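Local coordinates for protein KLLA0A11308p (Kluyveromyces lactis, PDB 6AM0) that probably binds mRNA as a member of the EDC3 family of decapping factors, this chain being its N-terminal Sm-like domain, at residues Lys5-Glu10 with Leu60-Asn65; Thr20-Gln25 with Leu33-Phe38. All blocks are in the same frame, centred on the assembly; numbering follows the deposited sequence.

Contact 1 of 2, residues Lys5-Glu10 with Leu60-Asn65; sequences KGYQIE and LKLPPN
Gln8 and Lys61 meet backbone to backbone where the first strand of this Sm-like domain, 8-12, runs nearly antiparallel to the chain that leaves the last strand, 56-59. Gln8 N gives its hydrogen to Lys61 O at 2.9 Å. Leu60 N returns the favour to Gln8 O, also at 2.9 Å and nearly straight at 170°.

Beyond these bonds the grip passes to Tyr7. Its CB lies 4.1 Å from Lys61 O, and CG turns away from the tyrosine's own carbonyl carbon (chi1 -80°), which carries the ring back beside its backbone N and against Pro63. CG begins to meet Pro63 CD, CD1 and CE1 each come within 3.6 Å of that carbon, and by CZ the distance is growing again. This is a CH-pi contact: Pro63 CD sits 3.5 Å above the plane of the Tyr7 ring, offset toward its rim. Leu62 CD1 comes to the ring obliquely, and an apolar side chain of another protein in the assembly also packs on Tyr7.

Gly6 faces Pro63, and its backbone (phi 101°) calls for glycine; a CB there would also collide with Pro63 CB. Back at the hydrogen-bonded pair, the aliphatic starts of Gln8 and Lys61 lie side by side and point the same way, CB to CB at 3.5 Å.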
loop_
_atom_site.group_PDB
_atom_site.type_symbol
_atom_site.label_atom_id
_atom_site.label_comp_id
_atom_site.label_asym_id
_atom_site.label_seq_id
_atom_site.Cartn_x
_atom_site.Cartn_y
_atom_site.Cartn_z
ATOM N N LYS D 5 13.352 10.086 10.119
ATOM C CA LYS D 5 14.751 9.824 9.826
ATOM C C LYS D 5 15.068 8.348 10.014
ATOM O O LYS D 5 14.697 7.740 11.023
ATOM C CB LYS D 5 15.615 10.691 10.736
ATOM C CG LYS D 5 15.515 12.161 10.362
ATOM C CD LYS D 5 15.759 13.078 11.548
ATOM C CE LYS D 5 15.340 14.503 11.218
ATOM N NZ LYS D 5 15.897 15.492 12.177
ATOM N N GLY D 6 15.748 7.773 9.026
ATOM C CA GLY D 6 16.068 6.364 8.998
ATOM C C GLY D 6 15.175 5.541 8.096
ATOM O O GLY D 6 15.511 4.385 7.810
ATOM N N TYR D 7 14.049 6.093 7.652
ATOM C CA TYR D 7 13.170 5.374 6.743
ATOM C C TYR D 7 13.808 5.262 5.363
ATOM O O TYR D 7 14.431 6.206 4.867
ATOM C CB TYR D 7 11.818 6.084 6.650
ATOM C CG TYR D 7 10.891 5.793 7.812
ATOM C CD1 TYR D 7 11.261 6.113 9.112
ATOM C CD2 TYR D 7 9.645 5.218 7.613
ATOM C CE1 TYR D 7 10.423 5.857 10.183
ATOM C CE2 TYR D 7 8.798 4.957 8.681
ATOM C CZ TYR D 7 9.193 5.281 9.963
ATOM O OH TYR D 7 8.362 5.030 11.032
ATOM N N GLN D 8 13.620 4.107 4.729
ATOM C CA GLN D 8 14.119 3.865 3.381
ATOM C C GLN D 8 13.134 4.444 2.370
ATOM O O GLN D 8 11.950 4.090 2.383
ATOM C CB GLN D 8 14.314 2.366 3.170
ATOM C CG GLN D 8 15.045 1.951 1.901
ATOM C CD GLN D 8 16.416 2.586 1.753
ATOM O OE1 GLN D 8 16.984 3.110 2.711
ATOM N NE2 GLN D 8 16.967 2.516 0.549
ATOM N N ILE D 9 13.614 5.319 1.486
ATOM C CA ILE D 9 12.744 6.143 0.653
ATOM C C ILE D 9 13.129 5.972 -0.811
ATOM O O ILE D 9 14.312 5.826 -1.141
ATOM C CB ILE D 9 12.817 7.632 1.066
ATOM C CG1 ILE D 9 12.487 7.799 2.551
ATOM C CG2 ILE D 9 11.884 8.491 0.220
ATOM C CD1 ILE D 9 11.141 7.237 2.947
ATOM N N GLU D 10 12.118 5.986 -1.686
ATOM C CA GLU D 10 12.303 5.968 -3.132
ATOM C C GLU D 10 11.389 7.017 -3.750
ATOM O O GLU D 10 10.186 7.034 -3.474
ATOM C CB GLU D 10 12.007 4.578 -3.705
ATOM C CG GLU D 10 12.627 4.305 -5.065
ATOM C CD GLU D 10 12.660 2.825 -5.397
ATOM O OE1 GLU D 10 12.249 2.014 -4.538
ATOM O OE2 GLU D 10 13.100 2.472 -6.512
ATOM N N LEU D 60 9.996 2.146 1.416
ATOM C CA LEU D 60 10.316 0.726 1.318
ATOM C C LEU D 60 10.570 0.071 2.669
ATOM O O LEU D 60 9.919 -0.924 3.001
ATOM C CB LEU D 60 11.545 0.533 0.422
ATOM C CG LEU D 60 11.601 1.246 -0.927
ATOM C CD1 LEU D 60 12.949 0.996 -1.586
ATOM C CD2 LEU D 60 10.467 0.790 -1.826
ATOM N N LYS D 61 11.526 0.570 3.449
ATOM C CA LYS D 61 11.910 -0.078 4.692
ATOM C C LYS D 61 11.789 0.885 5.866
ATOM O O LYS D 61 11.786 2.107 5.706
ATOM C CB LYS D 61 13.349 -0.619 4.627
ATOM C CG LYS D 61 13.697 -1.390 3.361
ATOM C CD LYS D 61 13.657 -2.894 3.591
ATOM C CE LYS D 61 14.409 -3.642 2.497
ATOM N NZ LYS D 61 13.852 -3.374 1.142
ATOM N N LEU D 62 11.682 0.301 7.048
ATOM C CA LEU D 62 11.739 1.008 8.320
ATOM C C LEU D 62 13.186 1.130 8.770
ATOM O O LEU D 62 14.074 0.453 8.248
ATOM C CB LEU D 62 10.896 0.264 9.354
ATOM C CG LEU D 62 9.426 0.667 9.510
ATOM C CD1 LEU D 62 8.709 0.700 8.174
ATOM C CD2 LEU D 62 8.714 -0.277 10.472
ATOM N N PRO D 63 13.475 2.003 9.731
ATOM C CA PRO D 63 14.849 2.108 10.227
ATOM C C PRO D 63 15.222 0.867 11.017
ATOM O O PRO D 63 14.373 0.294 11.716
ATOM C CB PRO D 63 14.805 3.351 11.129
ATOM C CG PRO D 63 13.373 3.468 11.528
ATOM C CD PRO D 63 12.611 3.046 10.311
ATOM N N PRO D 64 16.477 0.414 10.911
ATOM C CA PRO D 64 16.856 -0.887 11.497
ATOM C C PRO D 64 16.437 -1.071 12.946
ATOM O O PRO D 64 16.085 -2.193 13.337
ATOM C CB PRO D 64 18.382 -0.895 11.340
ATOM C CG PRO D 64 18.621 -0.073 10.115
ATOM C CD PRO D 64 17.587 1.025 10.158
ATOM N N ASN D 65 16.461 -0.008 13.747
ATOM C CA ASN D 65 15.938 -0.022 15.113
ATOM C C ASN D 65 16.546 -1.144 15.958
ATOM O O ASN D 65 15.920 -2.184 16.170
ATOM C CB ASN D 65 14.411 -0.148 15.092
ATOM C CG ASN D 65 13.762 0.355 16.370
ATOM O OD1 ASN D 65 14.421 0.503 17.399
ATOM N ND2 ASN D 65 12.461 0.617 16.308
#

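Contact 2 of 2, residues Thr20-Gln25 with Leu33-Phe38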
loop_
_atom_site.group_PDB
_atom_site.type_symbol
_atom_site.label_atom_id
_atom_site.label_comp_id
_atom_site.label_asym_id
_atom_site.label_seq_id
_atom_site.Cartn_x
_atom_site.Cartn_y
_atom_site.Cartn_z
ATOM N N THR D 20 16.820 6.352 -4.777
ATOM C CA THR D 20 16.615 5.614 -3.540
ATOM C C THR D 20 17.649 6.055 -2.519
ATOM O O THR D 20 18.831 6.186 -2.846
ATOM C CB THR D 20 16.732 4.098 -3.765
ATOM O OG1 THR D 20 15.919 3.700 -4.876
ATOM C CG2 THR D 20 16.286 3.338 -2.527
ATOM N N GLY D 21 17.213 6.266 -1.280
ATOM C CA GLY D 21 18.150 6.694 -0.253
ATOM C C GLY D 21 17.513 6.696 1.118
ATOM O O GLY D 21 16.314 6.444 1.275
ATOM N N THR D 22 18.345 6.985 2.120
ATOM C CA THR D 22 17.896 7.025 3.508
ATOM C C THR D 22 17.569 8.460 3.907
ATOM O O THR D 22 18.339 9.379 3.617
ATOM C CB THR D 22 18.946 6.424 4.445
ATOM O OG1 THR D 22 20.129 7.232 4.431
ATOM C CG2 THR D 22 19.304 5.018 3.997
ATOM N N LEU D 23 16.429 8.650 4.564
ATOM C CA LEU D 23 15.958 9.996 4.878
ATOM C C LEU D 23 16.801 10.609 5.993
ATOM O O LEU D 23 16.834 10.095 7.116
ATOM C CB LEU D 23 14.478 9.963 5.259
ATOM C CG LEU D 23 13.863 11.198 5.922
ATOM C CD1 LEU D 23 14.110 12.429 5.082
ATOM C CD2 LEU D 23 12.374 11.004 6.114
ATOM N N LYS D 24 17.485 11.709 5.672
ATOM C CA LYS D 24 18.350 12.449 6.583
ATOM C C LYS D 24 17.585 13.518 7.359
ATOM O O LYS D 24 17.738 13.631 8.579
ATOM C CB LYS D 24 19.488 13.100 5.789
ATOM C CG LYS D 24 20.541 13.803 6.619
ATOM C CD LYS D 24 21.212 12.876 7.602
ATOM C CE LYS D 24 22.663 13.289 7.801
ATOM N NZ LYS D 24 23.383 13.391 6.500
ATOM N N GLN D 25 16.760 14.299 6.666
ATOM C CA GLN D 25 15.838 15.237 7.293
ATOM C C GLN D 25 14.862 15.725 6.232
ATOM O O GLN D 25 15.172 15.728 5.037
ATOM C CB GLN D 25 16.585 16.407 7.939
ATOM C CG GLN D 25 17.212 17.364 6.950
ATOM C CD GLN D 25 17.753 18.606 7.618
ATOM O OE1 GLN D 25 17.272 19.009 8.677
ATOM N NE2 GLN D 25 18.762 19.219 7.008
ATOM N N LEU D 33 18.610 13.118 1.572
ATOM C CA LEU D 33 18.864 11.686 1.614
ATOM C C LEU D 33 20.357 11.436 1.761
ATOM O O LEU D 33 21.186 12.278 1.413
ATOM C CB LEU D 33 18.360 10.983 0.345
ATOM C CG LEU D 33 16.876 11.082 0.002
ATOM C CD1 LEU D 33 16.643 10.620 -1.429
ATOM C CD2 LEU D 33 16.044 10.270 0.981
ATOM N N THR D 34 20.691 10.261 2.285
ATOM C CA THR D 34 22.060 9.779 2.326
ATOM C C THR D 34 22.165 8.459 1.571
ATOM O O THR D 34 21.187 7.705 1.467
ATOM C CB THR D 34 22.565 9.602 3.768
ATOM O OG1 THR D 34 21.653 8.780 4.503
ATOM C CG2 THR D 34 22.703 10.951 4.457
ATOM N N ASP D 35 23.366 8.226 1.025
ATOM C CA ASP D 35 23.718 7.068 0.192
ATOM C C ASP D 35 22.688 6.821 -0.913
ATOM O O ASP D 35 22.256 5.696 -1.168
ATOM C CB ASP D 35 23.983 5.812 1.044
ATOM C CG ASP D 35 22.779 5.339 1.849
ATOM O OD1 ASP D 35 21.686 5.118 1.285
ATOM O OD2 ASP D 35 22.935 5.186 3.079
ATOM N N ALA D 36 22.321 7.898 -1.603
ATOM C CA ALA D 36 21.334 7.814 -2.673
ATOM C C ALA D 36 21.890 7.059 -3.878
ATOM O O ALA D 36 22.936 7.428 -4.424
ATOM C CB ALA D 36 20.885 9.213 -3.082
ATOM N N VAL D 37 21.195 5.995 -4.287
ATOM C CA VAL D 37 21.489 5.271 -5.521
ATOM C C VAL D 37 20.513 5.730 -6.599
ATOM O O VAL D 37 19.328 5.961 -6.324
ATOM C CB VAL D 37 21.428 3.743 -5.311
ATOM C CG1 VAL D 37 20.012 3.280 -4.991
ATOM C CG2 VAL D 37 21.977 3.007 -6.529
ATOM N N PHE D 38 21.005 5.866 -7.827
ATOM C CA PHE D 38 20.211 6.374 -8.940
ATOM C C PHE D 38 19.898 5.244 -9.912
ATOM O O PHE D 38 20.757 4.400 -10.191
ATOM C CB PHE D 38 20.940 7.509 -9.671
ATOM C CG PHE D 38 21.278 8.684 -8.791
ATOM C CD1 PHE D 38 20.612 8.891 -7.595
ATOM C CD2 PHE D 38 22.254 9.590 -9.165
ATOM C CE1 PHE D 38 20.916 9.967 -6.788
ATOM C CE2 PHE D 38 22.558 10.671 -8.354
ATOM C CZ PHE D 38 21.890 10.856 -7.166
#
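Thr22 O is gripped across the contact by Thr34 N at 2.8 Å, while Leu33 CA brings a C-H toward the same oxygen at 3.1 Å. In return Thr22 N bonds Thr34 O at 3.0 Å, almost straight at 176°, so the two threonines form a hydrogen-bonded antiparallel pair. Their hydroxyls are modelled too close together for the place of either to be trusted.

A second such pair joins Thr20 and Val37; here Val37 N reaches Thr20 O at 2.8 Å. Between the pairs the register slips by one residue: a beta bulge sets Asp35 and Ala36 opposite Gly21, and the chain turns its corner at Thr34 and Asp35. Sharp bends like this help give the Sm fold its strongly curved sheet. Thr20 and Val37 run alongside each other on the face that also carries Thr22 and Thr34, with Thr20 CB 3.6 Å from Val37 CG1. Leu23 and Leu33 point to the other, buried face.

Lys24 starts with CG opposite its backbone N (chi1 -175°), then bends repeatedly, curling round the Thr34 methyl until NZ is 3.3 Å from Thr34 CG2. An alanine here lacks everything past CB, and the Thr34 methyl would probably lose most of its cover on this side, as Asn46 of the KLLA0E01827p chain would lose the lysine's packing.

Strand 18-26 lies in the middle of the sheet: its other edge pairs with strand 8-12, as in the backbone bond of Gly21 with Ile9, while farther along Lys24 and Gln25 pair with Thr32 of strand 30-33.

From the N terminus, the chain passes through 5-10 and soon returns as strand 18-26, which lies beside strand 8-12 in the sheet. Contact 2 then closes a short loop, bringing 33-38 back onto 20-25 from the end of strand 30-33. The chain goes on through strands 43-50 and 56-59 before 60-65 comes home to 5-10, so contact 1 closes a long loop that holds the whole of contact 2. Their centres are about 10 Å apart, and they meet directly: Ile9 N probably hydrogen-bonds Gly21 O, and Tyr7 O probably takes a bond from Leu23 N. Together they tie segment 60-65 and strands 8-12, 18-26 and 36-38 to the same antiparallel sheet of the Sm-like domain.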